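Local coordinates for endosialidase (Enterobacteria phage phi92, PDB 4HIZ), which hydrolyses sialic acid polymers from within the chain, acting as an endosialidase probably on both alpha-2,8 and alpha-2,9 linkages of bacterial capsule polysaccharide, at residues V297-D300 against D301-T304; G209-V212 against G213-V216. All blocks are in the same frame, centred on the assembly; numbering follows the deposited sequence.

Contact 1: residues V297-D300 against D301-T304; sequences VIDD and DNYT
Thr304 and Asp299 face each other as an antiparallel hydrogen-bonded pair, their CA atoms 4.9 Å apart, and close a tight hairpin turn. Thr304 N gives its hydrogen to Asp299 O at 3.0 Å. In return Thr304 O takes two donors from the same face of its plane, Asp299 N and, at 2.8 Å, Ile298 N; two residues thus oppose one, which makes a classic beta bulge where the chain turns its corner at Ile298. A second bulge, of G1 type, sets Tyr303 and Thr304 against Asp299. The type I turn from Asp300 to Tyr303, closed by Tyr303 N to Asp300 O, runs straight into this second bulge.

Asp299 suits its place because its side chain can brace the turn. With CG anti to the backbone N (chi1 -173°), the carboxylate reaches over the bend: OD1 accepts from Asn302 N at 3.2 Å, while OD2 takes Asn302 ND2 at 2.9 Å in a nearly straight bond. Both donors come from above the carboxylate plane, and the amide plane of Asn302 is turned 69° to the carboxylate. The other end of that amide, OD1, is taken by Lys238 NZ, and Asp300 directs its own OD1 at Gly155 N. On the same face of the hairpin, Thr304 CB packs on Asp299 CB at 3.8 Å, and Thr304 CG2 lies against Ile298 CB; a branched threonine can pack this way and still turn OG1 to the carbonyl of Asn325 and to a water. The carbonyl O of Asp300 sits over the centre of the Tyr303 ring.

The turn joins strands 291-297 and 304-311 of a four-stranded antiparallel propeller sheet. Ile298 and Thr304 lean on Tyr323 of strand 318-324, whereas Val297, Asp300 and Tyr303 touch Cys154 at the end of strand 144-154.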
loop_
_atom_site.group_PDB
_atom_site.type_symbol
_atom_site.label_atom_id
_atom_site.label_comp_id
_atom_site.label_asym_id
_atom_site.label_seq_id
_atom_site.Cartn_x
_atom_site.Cartn_y
_atom_site.Cartn_z
ATOM N N VAL A 297 3.004 15.038 -33.902
ATOM C CA VAL A 297 2.131 16.028 -34.537
ATOM C C VAL A 297 2.892 16.921 -35.501
ATOM O O VAL A 297 3.947 17.448 -35.164
ATOM C CB VAL A 297 1.448 16.905 -33.494
ATOM C CG1 VAL A 297 0.659 18.059 -34.182
ATOM C CG2 VAL A 297 0.525 16.048 -32.660
ATOM N N ILE A 298 2.338 17.110 -36.692
ATOM C CA ILE A 298 2.921 18.015 -37.673
ATOM C C ILE A 298 2.185 19.369 -37.588
ATOM O O ILE A 298 2.819 20.419 -37.634
ATOM C CB ILE A 298 2.824 17.401 -39.079
ATOM C CG1 ILE A 298 3.836 16.248 -39.200
ATOM C CG2 ILE A 298 3.039 18.481 -40.181
ATOM C CD1 ILE A 298 3.348 15.121 -40.014
ATOM N N ASP A 299 0.854 19.348 -37.450
ATOM C CA ASP A 299 0.078 20.588 -37.330
ATOM C C ASP A 299 -1.087 20.338 -36.356
ATOM O O ASP A 299 -2.027 19.613 -36.692
ATOM C CB ASP A 299 -0.451 20.960 -38.728
ATOM C CG ASP A 299 -1.150 22.331 -38.793
ATOM O OD1 ASP A 299 -1.799 22.763 -37.837
ATOM O OD2 ASP A 299 -1.103 22.972 -39.867
ATOM N N ASP A 300 -1.034 20.927 -35.163
ATOM C CA ASP A 300 -2.074 20.679 -34.153
ATOM C C ASP A 300 -3.459 21.150 -34.605
ATOM O O ASP A 300 -4.452 20.413 -34.491
ATOM C CB ASP A 300 -1.768 21.400 -32.850
ATOM C CG ASP A 300 -0.998 20.560 -31.888
ATOM O OD1 ASP A 300 -1.508 19.510 -31.409
ATOM O OD2 ASP A 300 0.141 20.983 -31.601
ATOM N N ASP A 301 -3.525 22.369 -35.120
ATOM C CA ASP A 301 -4.811 22.956 -35.475
ATOM C C ASP A 301 -5.517 22.222 -36.617
ATOM O O ASP A 301 -6.754 22.225 -36.702
ATOM C CB ASP A 301 -4.611 24.405 -35.898
ATOM C CG ASP A 301 -4.234 25.292 -34.743
ATOM O OD1 ASP A 301 -4.407 24.880 -33.579
ATOM O OD2 ASP A 301 -3.769 26.409 -35.009
ATOM N N ASN A 302 -4.733 21.607 -37.498
ATOM C CA ASN A 302 -5.305 20.922 -38.653
ATOM C C ASN A 302 -5.270 19.412 -38.544
ATOM O O ASN A 302 -5.654 18.706 -39.493
ATOM C CB ASN A 302 -4.608 21.396 -39.915
ATOM C CG ASN A 302 -4.916 22.856 -40.202
ATOM O OD1 ASN A 302 -6.083 23.239 -40.303
ATOM N ND2 ASN A 302 -3.880 23.686 -40.273
ATOM N N TYR A 303 -4.843 18.940 -37.367
ATOM C CA TYR A 303 -4.869 17.512 -37.047
ATOM C C TYR A 303 -4.053 16.733 -38.061
ATOM O O TYR A 303 -4.459 15.680 -38.560
ATOM C CB TYR A 303 -6.302 16.978 -36.926
ATOM C CG TYR A 303 -6.980 17.599 -35.736
ATOM C CD1 TYR A 303 -7.595 18.847 -35.850
ATOM C CD2 TYR A 303 -6.947 16.976 -34.487
ATOM C CE1 TYR A 303 -8.190 19.453 -34.774
ATOM C CE2 TYR A 303 -7.531 17.587 -33.376
ATOM C CZ TYR A 303 -8.154 18.825 -33.532
ATOM O OH TYR A 303 -8.734 19.452 -32.441
ATOM N N THR A 304 -2.887 17.269 -38.369
ATOM C CA THR A 304 -1.936 16.549 -39.230
ATOM C C THR A 304 -0.909 15.862 -38.338
ATOM O O THR A 304 -0.237 16.510 -37.543
ATOM C CB THR A 304 -1.207 17.545 -40.191
ATOM O OG1 THR A 304 -2.177 18.317 -40.942
ATOM C CG2 THR A 304 -0.344 16.783 -41.170
HETATM O O HOH W 1 -1.326 20.601 -42.292
#

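Contact 2: residues G209-V212 against G213-V216; sequences GLKV and GDAV. With EDO (1,2-ethanediol), chain K.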
loop_
_atom_site.group_PDB
_atom_site.type_symbol
_atom_site.label_atom_id
_atom_site.label_comp_id
_atom_site.label_asym_id
_atom_site.label_seq_id
_atom_site.Cartn_x
_atom_site.Cartn_y
_atom_site.Cartn_z
ATOM N N GLY A 209 -11.328 21.029 -29.906
ATOM C CA GLY A 209 -11.039 19.635 -30.200
ATOM C C GLY A 209 -12.192 18.692 -29.940
ATOM O O GLY A 209 -12.004 17.484 -29.935
ATOM N N LEU A 210 -13.392 19.222 -29.721
ATOM C CA LEU A 210 -14.540 18.366 -29.408
ATOM C C LEU A 210 -15.232 17.819 -30.672
ATOM O O LEU A 210 -15.164 18.425 -31.746
ATOM C CB LEU A 210 -15.572 19.130 -28.560
ATOM C CG LEU A 210 -15.005 19.785 -27.302
ATOM C CD1 LEU A 210 -16.006 20.787 -26.683
ATOM C CD2 LEU A 210 -14.660 18.706 -26.309
ATOM N N LYS A 211 -15.900 16.686 -30.507
ATOM C CA LYS A 211 -16.739 16.087 -31.530
ATOM C C LYS A 211 -18.136 15.908 -30.984
ATOM O O LYS A 211 -18.346 15.930 -29.763
ATOM C CB LYS A 211 -16.173 14.733 -31.960
ATOM C CG LYS A 211 -14.849 14.850 -32.721
ATOM C CD LYS A 211 -14.238 13.487 -32.996
ATOM C CE LYS A 211 -13.067 13.615 -33.995
ATOM N NZ LYS A 211 -13.500 13.486 -35.447
ATOM N N VAL A 212 -19.107 15.771 -31.881
ATOM C CA VAL A 212 -20.464 15.483 -31.451
ATOM C C VAL A 212 -20.505 14.259 -30.522
ATOM O O VAL A 212 -19.891 13.203 -30.817
ATOM C CB VAL A 212 -21.359 15.220 -32.671
ATOM C CG1 VAL A 212 -22.739 14.759 -32.223
ATOM C CG2 VAL A 212 -21.460 16.489 -33.520
ATOM N N GLY A 213 -21.222 14.404 -29.409
ATOM C CA GLY A 213 -21.350 13.331 -28.443
ATOM C C GLY A 213 -20.345 13.443 -27.314
ATOM O O GLY A 213 -20.501 12.756 -26.281
ATOM N N ASP A 214 -19.319 14.281 -27.478
ATOM C CA ASP A 214 -18.321 14.427 -26.379
ATOM C C ASP A 214 -18.972 15.054 -25.151
ATOM O O ASP A 214 -19.905 15.854 -25.254
ATOM C CB ASP A 214 -17.085 15.211 -26.839
ATOM C CG ASP A 214 -16.161 14.371 -27.697
ATOM O OD1 ASP A 214 -16.331 13.125 -27.717
ATOM O OD2 ASP A 214 -15.243 14.944 -28.338
ATOM N N ALA A 215 -18.475 14.661 -23.983
ATOM C CA ALA A 215 -19.056 15.036 -22.695
ATOM C C ALA A 215 -18.304 16.211 -22.109
ATOM O O ALA A 215 -17.061 16.193 -22.074
ATOM C CB ALA A 215 -18.936 13.836 -21.747
ATOM N N VAL A 216 -19.041 17.222 -21.638
ATOM C CA VAL A 216 -18.422 18.459 -21.137
ATOM C C VAL A 216 -19.120 18.921 -19.870
ATOM O O VAL A 216 -20.123 18.332 -19.469
ATOM C CB VAL A 216 -18.449 19.585 -22.208
ATOM C CG1 VAL A 216 -17.740 19.116 -23.487
ATOM C CG2 VAL A 216 -19.893 20.006 -22.500
HETATM C C1 EDO K . -11.697 20.906 -34.430
HETATM O O1 EDO K . -11.041 21.894 -35.237
HETATM C C2 EDO K . -12.422 21.556 -33.259
HETATM O O2 EDO K . -11.549 22.365 -32.441
HETATM O O HOH W 2 -18.453 11.509 -29.404
#
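Asp214 reaches back across its turn to Lys211 and satisfies that residue's backbone at both ends. Lys211 N donates to Asp214 OD2 at 2.9 Å, arriving from above the carboxylate plane, and Lys211 O accepts from Asp214 N at 3.0 Å. Chi1 of -76° keeps the carboxylate beside the aspartate's own backbone N, where OD2 can meet Lys211 N. An acid suits the place, since the same OD2 also forms a salt bridge with Arg157, whose NH1 is bonded to Gly209 O; aspartate is short enough to fold back to Lys211 N. OD1 shares a water with Val212 O, the water donating to each.

The backbone bond closes a type II beta turn from Lys211 to Asp214, leading from the loop after strand 200-204 into strand 215-219 of the antiparallel sheet inserted between propeller strands 172-181 and 272-275. Gly213 occupies the turn's third position with phi 95°, where a CB would clash with Val212 O. Gly209 likewise has positive phi; its N donates to O2 of an ethanediol at 2.9 Å, a molecule probably from the crystallisation liquor.

The lysine's long chain carries NZ away from the turn to a salt bridge with Glu272 and to the carbonyl of Tyr328, while Tyr328 OH bonds Leu210 O. Apart from these polar groups, Leu210 CD1 meets Val216 CG1 at 4.0 Å, their branched chains packing with Phe262 and Val232.

How the contacts relate
Contact 1 and contact 2 are both partly buried local turns, with centres about 18 Å apart, and they meet where Tyr303 OH lies 3.2 Å from Gly209 CA. The 297-304 turn connects adjacent strands within one propeller sheet, while 209-216 leads into a strand of the inserted sheet. Each uses an aspartate to hold its turn, but in contact 1, with its paired bulges, the carboxylate of Asp299 is met by a backbone N-H and an amide, whereas contact 2 needs a glycine, Gly213, at its turn, and its aspartate also has a charged partner. Contact 2 carries the more apolar packing. Tyr328 is a common neighbour, meeting the ring of Tyr303 and the charged end of Lys211.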